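PDB 2OX4: putative mandelate racemase from Zymomonas mobilis, which binds a magnesium ion and probably acts as a lyase (dehydratase) or racemase of the enolase superfamily. Local coordinates for residues R127-Q132 with F239-N244; E152-A157 with N204-D209; V167-H172 with I226-A231; E197-I202 with F235-Y240. One frame throughout, in Å; residues are numbered along the deposited sequence.

Interaction 1: R127-Q132 with F239-N244; sequences RVYASQ and FYEEIN. With MG (magnesium ion), chain O.
Tyr129 reaches from strand 126-131 across to Phe239 and Glu241 on strand 237-241, two strands that are not neighbours: the closest CA atoms, those of Tyr129 and Phe239, are 12.2 Å apart, and long side chains bridge the gap. The Tyr129 ring, held with CG between the backbone N and the carbonyl carbon (chi1 72°), brings CE2 to 4.5 Å from Phe239 CZ, a loose apolar touch. Beyond it, Tyr129 OH stops 4.1 Å short of Glu241 OE1, with ring and carboxylate planes 73° apart; this is proximity, not a hydrogen bond. Each group has a better partner: the hydroxyl bonds to Gln315, and Glu241 OE1 forms a salt bridge with Lys166. The extended chain of Glu241 brings its carboxylate to the metal, where OE2 binds the magnesium ion at 2.1 Å. Three waters also bind the metal, and water 1 donates to Glu242 OE1 at 2.5 Å, so Glu242 acts as a second-shell residue that positions a first-shell water. Glu215 and Glu267 supply the other protein ligands, completing the three-carboxylate magnesium site at the C-terminal strand ends of an enolase-superfamily barrel.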
loop_
_atom_site.group_PDB
_atom_site.type_symbol
_atom_site.label_atom_id
_atom_site.label_comp_id
_atom_site.label_asym_id
_atom_site.label_seq_id
_atom_site.Cartn_x
_atom_site.Cartn_y
_atom_site.Cartn_z
ATOM N N ARG C 127 12.646 -34.175 -16.593
ATOM C CA ARG C 127 11.534 -34.105 -17.536
ATOM C C ARG C 127 11.800 -33.060 -18.618
ATOM O O ARG C 127 12.334 -31.990 -18.334
ATOM C CB ARG C 127 10.244 -33.771 -16.799
ATOM C CG ARG C 127 9.021 -33.842 -17.677
ATOM C CD ARG C 127 7.760 -33.425 -16.937
ATOM N NE ARG C 127 6.590 -33.622 -17.783
ATOM C CZ ARG C 127 5.416 -33.014 -17.617
ATOM N NH1 ARG C 127 5.229 -32.152 -16.617
ATOM N NH2 ARG C 127 4.424 -33.264 -18.460
ATOM N N VAL C 128 11.435 -33.381 -19.858
ATOM C CA VAL C 128 11.705 -32.507 -21.000
ATOM C C VAL C 128 10.421 -32.244 -21.786
ATOM O O VAL C 128 9.568 -33.126 -21.904
ATOM C CB VAL C 128 12.767 -33.127 -21.962
ATOM C CG1 VAL C 128 13.122 -32.154 -23.054
ATOM C CG2 VAL C 128 14.038 -33.535 -21.201
ATOM N N TYR C 129 10.279 -31.028 -22.315
ATOM C CA TYR C 129 9.254 -30.760 -23.318
ATOM C C TYR C 129 9.823 -30.461 -24.698
ATOM O O TYR C 129 10.925 -29.919 -24.831
ATOM C CB TYR C 129 8.253 -29.674 -22.854
ATOM C CG TYR C 129 8.725 -28.220 -22.799
ATOM C CD1 TYR C 129 8.758 -27.415 -23.945
ATOM C CD2 TYR C 129 9.058 -27.630 -21.580
ATOM C CE1 TYR C 129 9.168 -26.080 -23.883
ATOM C CE2 TYR C 129 9.448 -26.297 -21.511
ATOM C CZ TYR C 129 9.481 -25.524 -22.652
ATOM O OH TYR C 129 9.862 -24.207 -22.555
ATOM N N ALA C 130 9.071 -30.851 -25.723
ATOM C CA ALA C 130 9.415 -30.559 -27.099
ATOM C C ALA C 130 8.960 -29.149 -27.466
ATOM O O ALA C 130 7.759 -28.874 -27.474
ATOM C CB ALA C 130 8.734 -31.588 -28.017
ATOM N N SER C 131 9.919 -28.288 -27.806
ATOM C CA SER C 131 9.687 -26.852 -27.863
ATOM C C SER C 131 9.576 -26.280 -29.270
ATOM O O SER C 131 10.443 -26.530 -30.120
ATOM C CB SER C 131 10.783 -26.102 -27.119
ATOM O OG SER C 131 10.446 -24.727 -27.014
ATOM N N GLN C 132 8.537 -25.455 -29.459
ATOM C CA GLN C 132 8.306 -24.632 -30.658
ATOM C C GLN C 132 7.833 -25.501 -31.828
ATOM O O GLN C 132 8.453 -25.521 -32.894
ATOM C CB GLN C 132 9.525 -23.752 -31.037
ATOM C CG GLN C 132 10.167 -22.950 -29.866
ATOM C CD GLN C 132 9.281 -21.843 -29.290
ATOM O OE1 GLN C 132 8.166 -21.610 -29.754
ATOM N NE2 GLN C 132 9.797 -21.138 -28.278
ATOM N N PHE C 239 1.437 -24.043 -18.632
ATOM C CA PHE C 239 1.702 -22.641 -18.341
ATOM C C PHE C 239 1.710 -21.806 -19.610
ATOM O O PHE C 239 1.644 -22.350 -20.713
ATOM C CB PHE C 239 2.936 -22.421 -17.426
ATOM C CG PHE C 239 4.250 -22.985 -17.935
ATOM C CD1 PHE C 239 4.970 -22.334 -18.941
ATOM C CD2 PHE C 239 4.810 -24.118 -17.352
ATOM C CE1 PHE C 239 6.208 -22.825 -19.382
ATOM C CE2 PHE C 239 6.047 -24.620 -17.797
ATOM C CZ PHE C 239 6.739 -23.967 -18.816
ATOM N N TYR C 240 1.787 -20.489 -19.438
ATOM C CA TYR C 240 1.455 -19.516 -20.475
ATOM C C TYR C 240 2.602 -18.521 -20.441
ATOM O O TYR C 240 2.780 -17.803 -19.439
ATOM C CB TYR C 240 0.133 -18.846 -20.062
ATOM C CG TYR C 240 -0.576 -17.954 -21.074
ATOM C CD1 TYR C 240 -0.417 -18.121 -22.452
ATOM C CD2 TYR C 240 -1.462 -16.963 -20.623
ATOM C CE1 TYR C 240 -1.109 -17.284 -23.365
ATOM C CE2 TYR C 240 -2.146 -16.135 -21.510
ATOM C CZ TYR C 240 -1.967 -16.301 -22.874
ATOM O OH TYR C 240 -2.657 -15.484 -23.733
ATOM N N GLU C 241 3.398 -18.511 -21.509
ATOM C CA GLU C 241 4.756 -17.941 -21.493
ATOM C C GLU C 241 4.854 -16.621 -22.270
ATOM O O GLU C 241 4.331 -16.507 -23.392
ATOM C CB GLU C 241 5.779 -18.955 -22.050
ATOM C CG GLU C 241 7.126 -18.326 -22.407
ATOM C CD GLU C 241 8.167 -19.316 -22.913
ATOM O OE1 GLU C 241 7.956 -20.537 -22.764
ATOM O OE2 GLU C 241 9.212 -18.861 -23.446
ATOM N N GLU C 242 5.550 -15.645 -21.671
ATOM C CA GLU C 242 5.865 -14.357 -22.300
ATOM C C GLU C 242 4.649 -13.679 -22.927
ATOM O O GLU C 242 4.579 -13.479 -24.141
ATOM C CB GLU C 242 7.015 -14.485 -23.297
ATOM C CG GLU C 242 8.406 -14.557 -22.647
ATOM C CD GLU C 242 9.432 -13.734 -23.416
ATOM O OE1 GLU C 242 9.742 -14.112 -24.564
ATOM O OE2 GLU C 242 9.926 -12.713 -22.881
ATOM N N ILE C 243 3.689 -13.321 -22.084
ATOM C CA ILE C 243 2.399 -12.862 -22.583
ATOM C C ILE C 243 2.372 -11.356 -22.883
ATOM O O ILE C 243 1.401 -10.843 -23.438
ATOM C CB ILE C 243 1.282 -13.246 -21.621
ATOM C CG1 ILE C 243 1.407 -12.456 -20.305
ATOM C CG2 ILE C 243 1.322 -14.764 -21.349
ATOM C CD1 ILE C 243 0.196 -12.603 -19.391
ATOM N N ASN C 244 3.439 -10.653 -22.510
ATOM C CA ASN C 244 3.545 -9.223 -22.808
ATOM C C ASN C 244 5.002 -8.738 -22.815
ATOM O O ASN C 244 5.936 -9.543 -22.895
ATOM C CB ASN C 244 2.674 -8.408 -21.840
ATOM C CG ASN C 244 3.250 -8.357 -20.432
ATOM O OD1 ASN C 244 4.057 -9.202 -20.047
ATOM N ND2 ASN C 244 2.850 -7.346 -19.668
HETATM MG MG MG O . 10.152 -18.233 -25.202
HETATM O O HOH W 1 9.090 -16.318 -25.522
HETATM O O HOH W 2 11.309 -17.700 -27.193
HETATM O O HOH W 3 11.297 -19.974 -25.421
#

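Interaction 2: E152-A157 with N204-D209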
loop_
_atom_site.group_PDB
_atom_site.type_symbol
_atom_site.label_atom_id
_atom_site.label_comp_id
_atom_site.label_asym_id
_atom_site.label_seq_id
_atom_site.Cartn_x
_atom_site.Cartn_y
_atom_site.Cartn_z
ATOM N N GLU C 152 -0.224 -32.780 -35.846
ATOM C CA GLU C 152 0.780 -33.697 -36.426
ATOM C C GLU C 152 2.153 -33.563 -35.765
ATOM O O GLU C 152 2.783 -34.565 -35.434
ATOM C CB GLU C 152 0.954 -33.426 -37.931
ATOM C CG GLU C 152 -0.016 -34.142 -38.863
ATOM C CD GLU C 152 -0.019 -33.544 -40.280
ATOM O OE1 GLU C 152 -1.078 -33.588 -40.947
ATOM O OE2 GLU C 152 1.035 -33.031 -40.724
ATOM N N GLU C 153 2.612 -32.322 -35.585
ATOM C CA GLU C 153 3.904 -32.061 -34.952
ATOM C C GLU C 153 3.899 -32.527 -33.495
ATOM O O GLU C 153 4.890 -33.107 -33.029
ATOM C CB GLU C 153 4.302 -30.579 -35.043
ATOM C CG GLU C 153 4.537 -30.028 -36.458
ATOM C CD GLU C 153 5.217 -31.016 -37.385
ATOM O OE1 GLU C 153 4.533 -31.573 -38.279
ATOM O OE2 GLU C 153 6.435 -31.229 -37.215
ATOM N N ALA C 154 2.785 -32.281 -32.797
ATOM C CA ALA C 154 2.608 -32.744 -31.427
ATOM C C ALA C 154 2.711 -34.264 -31.337
ATOM O O ALA C 154 3.400 -34.796 -30.468
ATOM C CB ALA C 154 1.274 -32.272 -30.867
ATOM N N LEU C 155 2.032 -34.960 -32.248
ATOM C CA LEU C 155 2.093 -36.423 -32.296
ATOM C C LEU C 155 3.482 -36.989 -32.583
ATOM O O LEU C 155 3.837 -38.022 -32.012
ATOM C CB LEU C 155 1.056 -36.987 -33.270
ATOM C CG LEU C 155 -0.405 -36.861 -32.833
ATOM C CD1 LEU C 155 -1.332 -37.281 -33.974
ATOM C CD2 LEU C 155 -0.685 -37.680 -31.580
ATOM N N LYS C 156 4.253 -36.317 -33.450
ATOM C CA LYS C 156 5.655 -36.661 -33.694
ATOM C C LYS C 156 6.479 -36.591 -32.415
ATOM O O LYS C 156 7.299 -37.475 -32.144
ATOM C CB LYS C 156 6.277 -35.737 -34.746
ATOM C CG LYS C 156 5.767 -35.955 -36.166
ATOM C CD LYS C 156 6.388 -34.964 -37.134
ATOM C CE LYS C 156 5.770 -35.094 -38.524
ATOM N NZ LYS C 156 6.095 -33.927 -39.389
ATOM N N ALA C 157 6.265 -35.534 -31.631
ATOM C CA ALA C 157 6.947 -35.401 -30.345
ATOM C C ALA C 157 6.546 -36.521 -29.384
ATOM O O ALA C 157 7.403 -37.154 -28.778
ATOM C CB ALA C 157 6.651 -34.039 -29.726
ATOM N N ASN C 204 -6.867 -32.639 -28.499
ATOM C CA ASN C 204 -7.570 -33.799 -29.064
ATOM C C ASN C 204 -6.632 -34.920 -29.522
ATOM O O ASN C 204 -6.935 -36.104 -29.324
ATOM C CB ASN C 204 -8.465 -33.359 -30.229
ATOM C CG ASN C 204 -9.727 -32.639 -29.765
ATOM O OD1 ASN C 204 -10.112 -32.715 -28.597
ATOM N ND2 ASN C 204 -10.396 -31.964 -30.701
ATOM N N ALA C 205 -5.518 -34.551 -30.145
ATOM C CA ALA C 205 -4.548 -35.524 -30.654
ATOM C C ALA C 205 -3.748 -36.216 -29.544
ATOM O O ALA C 205 -3.585 -37.440 -29.569
ATOM C CB ALA C 205 -3.619 -34.885 -31.669
ATOM N N VAL C 206 -3.254 -35.445 -28.574
ATOM C CA VAL C 206 -2.332 -35.985 -27.571
ATOM C C VAL C 206 -3.005 -36.521 -26.295
ATOM O O VAL C 206 -2.377 -37.255 -25.524
ATOM C CB VAL C 206 -1.191 -34.985 -27.194
ATOM C CG1 VAL C 206 -0.430 -34.540 -28.422
ATOM C CG2 VAL C 206 -1.745 -33.766 -26.419
ATOM N N GLY C 207 -4.260 -36.139 -26.055
ATOM C CA GLY C 207 -4.970 -36.546 -24.842
ATOM C C GLY C 207 -4.590 -35.744 -23.599
ATOM O O GLY C 207 -3.801 -34.804 -23.685
ATOM N N PRO C 208 -5.135 -36.129 -22.430
ATOM C CA PRO C 208 -4.999 -35.344 -21.195
ATOM C C PRO C 208 -3.630 -35.445 -20.530
ATOM O O PRO C 208 -3.293 -34.595 -19.708
ATOM C CB PRO C 208 -6.060 -35.956 -20.277
ATOM C CG PRO C 208 -6.137 -37.407 -20.727
ATOM C CD PRO C 208 -5.944 -37.349 -22.225
ATOM N N ASP C 209 -2.853 -36.475 -20.861
ATOM C CA ASP C 209 -1.638 -36.788 -20.108
ATOM C C ASP C 209 -0.372 -36.299 -20.790
ATOM O O ASP C 209 0.739 -36.652 -20.399
ATOM C CB ASP C 209 -1.558 -38.289 -19.818
ATOM C CG ASP C 209 -2.745 -38.778 -19.007
ATOM O OD1 ASP C 209 -3.150 -38.078 -18.053
ATOM O OD2 ASP C 209 -3.286 -39.854 -19.329
#
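While Ala154 and Leu155 meet Ala205 and Val206, the shortest polar side-chain bond here stays within 152-157: in one of two modelled conformers, Lys156 NZ forms a salt bridge with Glu153 OE1 at 3.0 Å, meeting that oxygen on its syn lone pair. Glu153 OE2 is also taken by the backbone N of Trp137, which ties this carboxylate to the preceding loop. Across the helices no hydrogen bond forms, and the side-chain contacts are apolar. Ala154 CB sits 3.7 Å from Val206 CG1, the branch standing anti to the carbonyl carbon (chi1 -55°). Beside it, Leu155 lies alongside the last turn of helix 189-206: its CG lies 3.9 Å from Ala205 CB, and CD2 comes to 3.5 Å from Ala205 O. Gly207, with positive phi, is the first residue to leave the helical conformation. Two neighbouring outer helices of the barrel domain, 147-159 and 189-206, thus meet through two alanines, a valine and a leucine, with their CA atoms as near as 6.5 Å at Leu155 and Val206. The contact probably rests on van der Waals fit and the partial burial of methyl groups.

Interaction 3: V167-H172 with I226-A231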
loop_
_atom_site.group_PDB
_atom_site.type_symbol
_atom_site.label_atom_id
_atom_site.label_comp_id
_atom_site.label_asym_id
_atom_site.label_seq_id
_atom_site.Cartn_x
_atom_site.Cartn_y
_atom_site.Cartn_z
ATOM N N VAL C 167 4.004 -24.654 -27.841
ATOM C CA VAL C 167 3.646 -24.137 -29.152
ATOM C C VAL C 167 3.228 -22.664 -29.046
ATOM O O VAL C 167 2.579 -22.262 -28.068
ATOM C CB VAL C 167 2.543 -25.011 -29.788
ATOM C CG1 VAL C 167 1.290 -25.067 -28.907
ATOM C CG2 VAL C 167 2.238 -24.571 -31.206
ATOM N N ASP C 168 3.657 -21.875 -30.029
ATOM C CA ASP C 168 3.131 -20.525 -30.256
ATOM C C ASP C 168 2.014 -20.639 -31.286
ATOM O O ASP C 168 2.275 -20.930 -32.461
ATOM C CB ASP C 168 4.246 -19.605 -30.761
ATOM C CG ASP C 168 3.791 -18.149 -30.944
ATOM O OD1 ASP C 168 2.570 -17.869 -30.994
ATOM O OD2 ASP C 168 4.677 -17.275 -31.032
ATOM N N VAL C 169 0.784 -20.406 -30.838
ATOM C CA VAL C 169 -0.401 -20.595 -31.685
ATOM C C VAL C 169 -0.959 -19.295 -32.296
ATOM O O VAL C 169 -1.891 -19.346 -33.103
ATOM C CB VAL C 169 -1.523 -21.400 -30.969
ATOM C CG1 VAL C 169 -1.031 -22.796 -30.587
ATOM C CG2 VAL C 169 -2.032 -20.655 -29.723
ATOM N N LEU C 170 -0.394 -18.143 -31.909
ATOM C CA LEU C 170 -0.881 -16.840 -32.405
ATOM C C LEU C 170 -0.002 -16.225 -33.473
ATOM O O LEU C 170 -0.476 -15.388 -34.249
ATOM C CB LEU C 170 -1.102 -15.835 -31.246
ATOM C CG LEU C 170 -2.157 -16.204 -30.196
ATOM C CD1 LEU C 170 -2.098 -15.272 -28.966
ATOM C CD2 LEU C 170 -3.566 -16.241 -30.766
ATOM N N ALA C 171 1.268 -16.637 -33.530
ATOM C CA ALA C 171 2.273 -15.925 -34.316
ATOM C C ALA C 171 1.996 -15.965 -35.822
ATOM O O ALA C 171 2.285 -14.999 -36.539
ATOM C CB ALA C 171 3.653 -16.463 -34.034
ATOM N N HIS C 172 1.459 -17.088 -36.294
ATOM C CA HIS C 172 1.317 -17.314 -37.735
ATOM C C HIS C 172 -0.136 -17.333 -38.147
ATOM O O HIS C 172 -0.994 -17.844 -37.424
ATOM C CB HIS C 172 2.009 -18.615 -38.152
ATOM C CG HIS C 172 3.462 -18.645 -37.809
ATOM N ND1 HIS C 172 3.931 -19.156 -36.620
ATOM C CD2 HIS C 172 4.547 -18.196 -38.482
ATOM C CE1 HIS C 172 5.247 -19.036 -36.580
ATOM N NE2 HIS C 172 5.644 -18.452 -37.697
ATOM N N ILE C 226 -5.011 -11.629 -21.859
ATOM C CA ILE C 226 -6.152 -11.977 -21.018
ATOM C C ILE C 226 -7.270 -12.538 -21.893
ATOM O O ILE C 226 -7.885 -13.545 -21.555
ATOM C CB ILE C 226 -6.664 -10.745 -20.222
ATOM C CG1 ILE C 226 -5.657 -10.341 -19.125
ATOM C CG2 ILE C 226 -8.058 -10.984 -19.622
ATOM C CD1 ILE C 226 -5.962 -8.954 -18.530
ATOM N N GLN C 227 -7.497 -11.889 -23.027
ATOM C CA GLN C 227 -8.564 -12.276 -23.948
ATOM C C GLN C 227 -8.344 -13.695 -24.467
ATOM O O GLN C 227 -9.286 -14.503 -24.504
ATOM C CB GLN C 227 -8.619 -11.286 -25.107
ATOM C CG GLN C 227 -9.806 -11.495 -26.042
ATOM C CD GLN C 227 -9.734 -10.599 -27.248
ATOM O OE1 GLN C 227 -8.915 -9.675 -27.298
ATOM N NE2 GLN C 227 -10.615 -10.836 -28.219
ATOM N N PHE C 228 -7.111 -13.993 -24.854
ATOM C CA PHE C 228 -6.770 -15.329 -25.326
ATOM C C PHE C 228 -6.791 -16.389 -24.223
ATOM O O PHE C 228 -7.261 -17.506 -24.459
ATOM C CB PHE C 228 -5.426 -15.346 -26.060
ATOM C CG PHE C 228 -5.180 -16.620 -26.812
ATOM C CD1 PHE C 228 -6.148 -17.113 -27.687
ATOM C CD2 PHE C 228 -3.999 -17.330 -26.635
ATOM C CE1 PHE C 228 -5.933 -18.301 -28.385
ATOM C CE2 PHE C 228 -3.766 -18.518 -27.332
ATOM C CZ PHE C 228 -4.739 -19.000 -28.206
ATOM N N ALA C 229 -6.299 -16.049 -23.026
ATOM C CA ALA C 229 -6.361 -16.990 -21.886
ATOM C C ALA C 229 -7.780 -17.489 -21.601
ATOM O O ALA C 229 -7.986 -18.681 -21.348
ATOM C CB ALA C 229 -5.768 -16.357 -20.615
ATOM N N LYS C 230 -8.748 -16.579 -21.645
ATOM C CA LYS C 230 -10.148 -16.942 -21.452
ATOM C C LYS C 230 -10.594 -18.013 -22.441
ATOM O O LYS C 230 -11.333 -18.933 -22.088
ATOM C CB LYS C 230 -11.043 -15.707 -21.575
ATOM C CG LYS C 230 -10.851 -14.687 -20.463
ATOM C CD LYS C 230 -11.840 -13.541 -20.590
ATOM C CE LYS C 230 -11.387 -12.330 -19.790
ATOM N NZ LYS C 230 -11.284 -12.631 -18.336
ATOM N N ALA C 231 -10.141 -17.885 -23.684
ATOM C CA ALA C 231 -10.570 -18.776 -24.756
ATOM C C ALA C 231 -9.939 -20.166 -24.696
ATOM O O ALA C 231 -10.514 -21.127 -25.219
ATOM C CB ALA C 231 -10.304 -18.132 -26.094
#
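At Leu170 and Phe228 the irregular backbone of 167-172 comes nearest to helix 222-232, with 9.3 Å between their CA atoms, a distance bridged by side chains. Phe228 leaves the helix with CG anti to its own N (chi1 -168°), and Leu170 lies over one face of its ring. The Leu170 CD2 methyl is 3.9 Å from the Phe228 ring centroid and only 9° off the normal, a clear CH-pi contact, while Leu170 CD1 drops to 3.6 Å from Phe228 CD2. Val169 comes crosswise to the far end of the ring, its CG2 3.5 Å from Phe228 CZ. What presents these two side chains is an Asx turn just after barrel strand 164-167: Asp168 OD1 accepts from Leu170 N and from Ala171 N, each at 3.1 Å, the first nearly along the C-O direction and the second from 49° above the carboxylate plane. Asp168 OD2 bonds to His217 ND1, so both carboxylate oxygens are engaged. With an alanine in place of Phe228, Leu170 would probably lose its aromatic face, and a gap would open between Val169 and the helix. Beyond this contact, Phe228 also packs on Val214 and Tyr240 of the neighbouring barrel strands.

Interaction 4: E197-I202 with F235-Y240; sequences ERVEAI and FNIFFY
Val199 and Ile237 are buried and form the inner half of this contact with the CB end of Phe235. Val199 CG1, anti to the backbone N, points from helix 189-206 into the angle between two residues: it lies 3.7 Å from Phe235 CB and 3.9 Å from Ile237 CD1. Ile232 touches both Val199 and Ile237, extending this apolar patch. The chain at 235-240 is the entry to strand 237-241, which runs parallel to strand 211-215; helix 189-206 leads into that neighbouring strand, so the contact pins an outer helix of the beta/alpha barrel to the start of the next strand along. Toward the surface, where Glu200 and Phe235 are both partly exposed, a charged side chain takes over at equally short range. Glu200 CA sits over one face of the Phe235 ring, 3.9 Å above its plane and near the rim. Glu200 CG is 3.7 Å from Phe235 CE2, and Glu200 OE1 ends in the ring plane at its edge, 3.8 Å from Phe235 CE2. The carboxylate plane is turned 68° from the ring. An alanine at Glu200 would give up CG and the carboxylate, and the CE2 and CZ end of Phe235 would probably lose cover and turn more freely. Arg203, a turn beyond Glu200, hydrogen-bonds through NH2 to Phe235 O.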
loop_
_atom_site.group_PDB
_atom_site.type_symbol
_atom_site.label_atom_id
_atom_site.label_comp_id
_atom_site.label_asym_id
_atom_site.label_seq_id
_atom_site.Cartn_x
_atom_site.Cartn_y
_atom_site.Cartn_z
ATOM N N GLU C 197 -8.302 -23.150 -32.237
ATOM C CA GLU C 197 -8.401 -24.363 -33.073
ATOM C C GLU C 197 -7.100 -25.176 -33.038
ATOM O O GLU C 197 -7.140 -26.406 -33.085
ATOM C CB GLU C 197 -8.828 -24.051 -34.523
ATOM C CG GLU C 197 -7.744 -23.413 -35.381
ATOM C CD GLU C 197 -8.192 -23.136 -36.805
ATOM O OE1 GLU C 197 -7.310 -22.919 -37.663
ATOM O OE2 GLU C 197 -9.416 -23.109 -37.049
ATOM N N ARG C 198 -5.963 -24.483 -32.932
ATOM C CA ARG C 198 -4.659 -25.133 -32.843
ATOM C C ARG C 198 -4.469 -25.834 -31.497
ATOM O O ARG C 198 -4.065 -26.997 -31.458
ATOM C CB ARG C 198 -3.531 -24.140 -33.122
ATOM C CG ARG C 198 -3.448 -23.704 -34.567
ATOM C CD ARG C 198 -2.737 -22.384 -34.735
ATOM N NE ARG C 198 -2.650 -22.011 -36.146
ATOM C CZ ARG C 198 -2.027 -20.935 -36.612
ATOM N NH1 ARG C 198 -1.438 -20.085 -35.780
ATOM N NH2 ARG C 198 -2.008 -20.694 -37.920
ATOM N N VAL C 199 -4.784 -25.138 -30.402
ATOM C CA VAL C 199 -4.716 -25.740 -29.065
ATOM C C VAL C 199 -5.659 -26.937 -28.947
ATOM O O VAL C 199 -5.265 -28.006 -28.455
ATOM C CB VAL C 199 -5.052 -24.704 -27.943
ATOM C CG1 VAL C 199 -5.158 -25.406 -26.578
ATOM C CG2 VAL C 199 -4.000 -23.587 -27.912
ATOM N N GLU C 200 -6.892 -26.758 -29.424
ATOM C CA GLU C 200 -7.891 -27.832 -29.453
ATOM C C GLU C 200 -7.446 -29.053 -30.278
ATOM O O GLU C 200 -7.606 -30.200 -29.833
ATOM C CB GLU C 200 -9.218 -27.299 -29.994
ATOM C CG GLU C 200 -10.376 -28.263 -29.848
ATOM C CD GLU C 200 -11.716 -27.570 -29.941
ATOM O OE1 GLU C 200 -12.615 -27.930 -29.154
ATOM O OE2 GLU C 200 -11.865 -26.666 -30.796
ATOM N N ALA C 201 -6.898 -28.794 -31.466
ATOM C CA ALA C 201 -6.355 -29.846 -32.336
ATOM C C ALA C 201 -5.275 -30.669 -31.631
ATOM O O ALA C 201 -5.297 -31.907 -31.668
ATOM C CB ALA C 201 -5.799 -29.244 -33.615
ATOM N N ILE C 202 -4.333 -29.971 -31.001
ATOM C CA ILE C 202 -3.255 -30.623 -30.269
ATOM C C ILE C 202 -3.802 -31.435 -29.095
ATOM O O ILE C 202 -3.443 -32.601 -28.946
ATOM C CB ILE C 202 -2.186 -29.618 -29.786
ATOM C CG1 ILE C 202 -1.417 -29.027 -30.976
ATOM C CG2 ILE C 202 -1.212 -30.293 -28.840
ATOM C CD1 ILE C 202 -0.702 -27.680 -30.664
ATOM N N PHE C 235 -8.731 -25.973 -21.918
ATOM C CA PHE C 235 -7.880 -27.025 -22.462
ATOM C C PHE C 235 -6.741 -27.463 -21.543
ATOM O O PHE C 235 -5.852 -28.194 -21.985
ATOM C CB PHE C 235 -7.324 -26.617 -23.826
ATOM C CG PHE C 235 -8.392 -26.356 -24.852
ATOM C CD1 PHE C 235 -8.634 -25.064 -25.309
ATOM C CD2 PHE C 235 -9.169 -27.403 -25.350
ATOM C CE1 PHE C 235 -9.630 -24.810 -26.257
ATOM C CE2 PHE C 235 -10.168 -27.163 -26.298
ATOM C CZ PHE C 235 -10.398 -25.867 -26.755
ATOM N N ASN C 236 -6.771 -27.014 -20.285
ATOM C CA ASN C 236 -5.746 -27.364 -19.288
ATOM C C ASN C 236 -4.323 -27.011 -19.744
ATOM O O ASN C 236 -3.499 -27.885 -20.028
ATOM C CB ASN C 236 -5.859 -28.845 -18.865
ATOM C CG ASN C 236 -4.883 -29.222 -17.747
ATOM O OD1 ASN C 236 -4.271 -30.295 -17.778
ATOM N ND2 ASN C 236 -4.736 -28.337 -16.757
ATOM N N ILE C 237 -4.052 -25.715 -19.829
ATOM C CA ILE C 237 -2.754 -25.223 -20.283
ATOM C C ILE C 237 -1.779 -25.289 -19.112
ATOM O O ILE C 237 -2.084 -24.818 -18.024
ATOM C CB ILE C 237 -2.893 -23.770 -20.829
ATOM C CG1 ILE C 237 -3.941 -23.723 -21.947
ATOM C CG2 ILE C 237 -1.545 -23.195 -21.282
ATOM C CD1 ILE C 237 -3.668 -24.691 -23.091
ATOM N N PHE C 238 -0.613 -25.895 -19.339
ATOM C CA PHE C 238 0.341 -26.184 -18.276
ATOM C C PHE C 238 0.912 -24.863 -17.731
ATOM O O PHE C 238 0.868 -24.600 -16.531
ATOM C CB PHE C 238 1.475 -27.048 -18.847
ATOM C CG PHE C 238 2.314 -27.721 -17.808
ATOM C CD1 PHE C 238 1.746 -28.613 -16.897
ATOM C CD2 PHE C 238 3.677 -27.475 -17.742
ATOM C CE1 PHE C 238 2.523 -29.244 -15.940
ATOM C CE2 PHE C 238 4.475 -28.099 -16.772
ATOM C CZ PHE C 238 3.901 -28.983 -15.875
ATOM N N PHE C 239 1.437 -24.043 -18.632
ATOM C CA PHE C 239 1.702 -22.641 -18.341
ATOM C C PHE C 239 1.710 -21.806 -19.610
ATOM O O PHE C 239 1.644 -22.350 -20.713
ATOM C CB PHE C 239 2.936 -22.421 -17.426
ATOM C CG PHE C 239 4.250 -22.985 -17.935
ATOM C CD1 PHE C 239 4.970 -22.334 -18.941
ATOM C CD2 PHE C 239 4.810 -24.118 -17.352
ATOM C CE1 PHE C 239 6.208 -22.825 -19.382
ATOM C CE2 PHE C 239 6.047 -24.620 -17.797
ATOM C CZ PHE C 239 6.739 -23.967 -18.816
ATOM N N TYR C 240 1.787 -20.489 -19.438
ATOM C CA TYR C 240 1.455 -19.516 -20.475
ATOM C C TYR C 240 2.602 -18.521 -20.441
ATOM O O TYR C 240 2.780 -17.803 -19.439
ATOM C CB TYR C 240 0.133 -18.846 -20.062
ATOM C CG TYR C 240 -0.576 -17.954 -21.074
ATOM C CD1 TYR C 240 -0.417 -18.121 -22.452
ATOM C CD2 TYR C 240 -1.462 -16.963 -20.623
ATOM C CE1 TYR C 240 -1.109 -17.284 -23.365
ATOM C CE2 TYR C 240 -2.146 -16.135 -21.510
ATOM C CZ TYR C 240 -1.967 -16.301 -22.874
ATOM O OH TYR C 240 -2.657 -15.484 -23.733
#

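Overall arrangement
Interaction 1 lies deepest, inside the barrel, and differs in kind: metal chemistry stands beside a small aromatic touch. The other three lie farther out, in the helical layer or between it and the strands, 21 to 24 Å from the chain's centre; they have no hydrogen bond across their segments and are mainly apolar, though Glu200 brings a carboxylate to interaction 4. Interactions 1 and 3 are buried, 2 and 4 only partly so. Interactions 2 and 4 share helix 189-206 and meet where Ala154 packs on Ile202; interactions 1 and 4 share strand 237-241. Arg198 of interaction 4 bonds to carbonyl oxygens of Val169 and His172 in interaction 3, and Tyr240 packs against Phe228, linking the helical layer with the strand that carries Glu241.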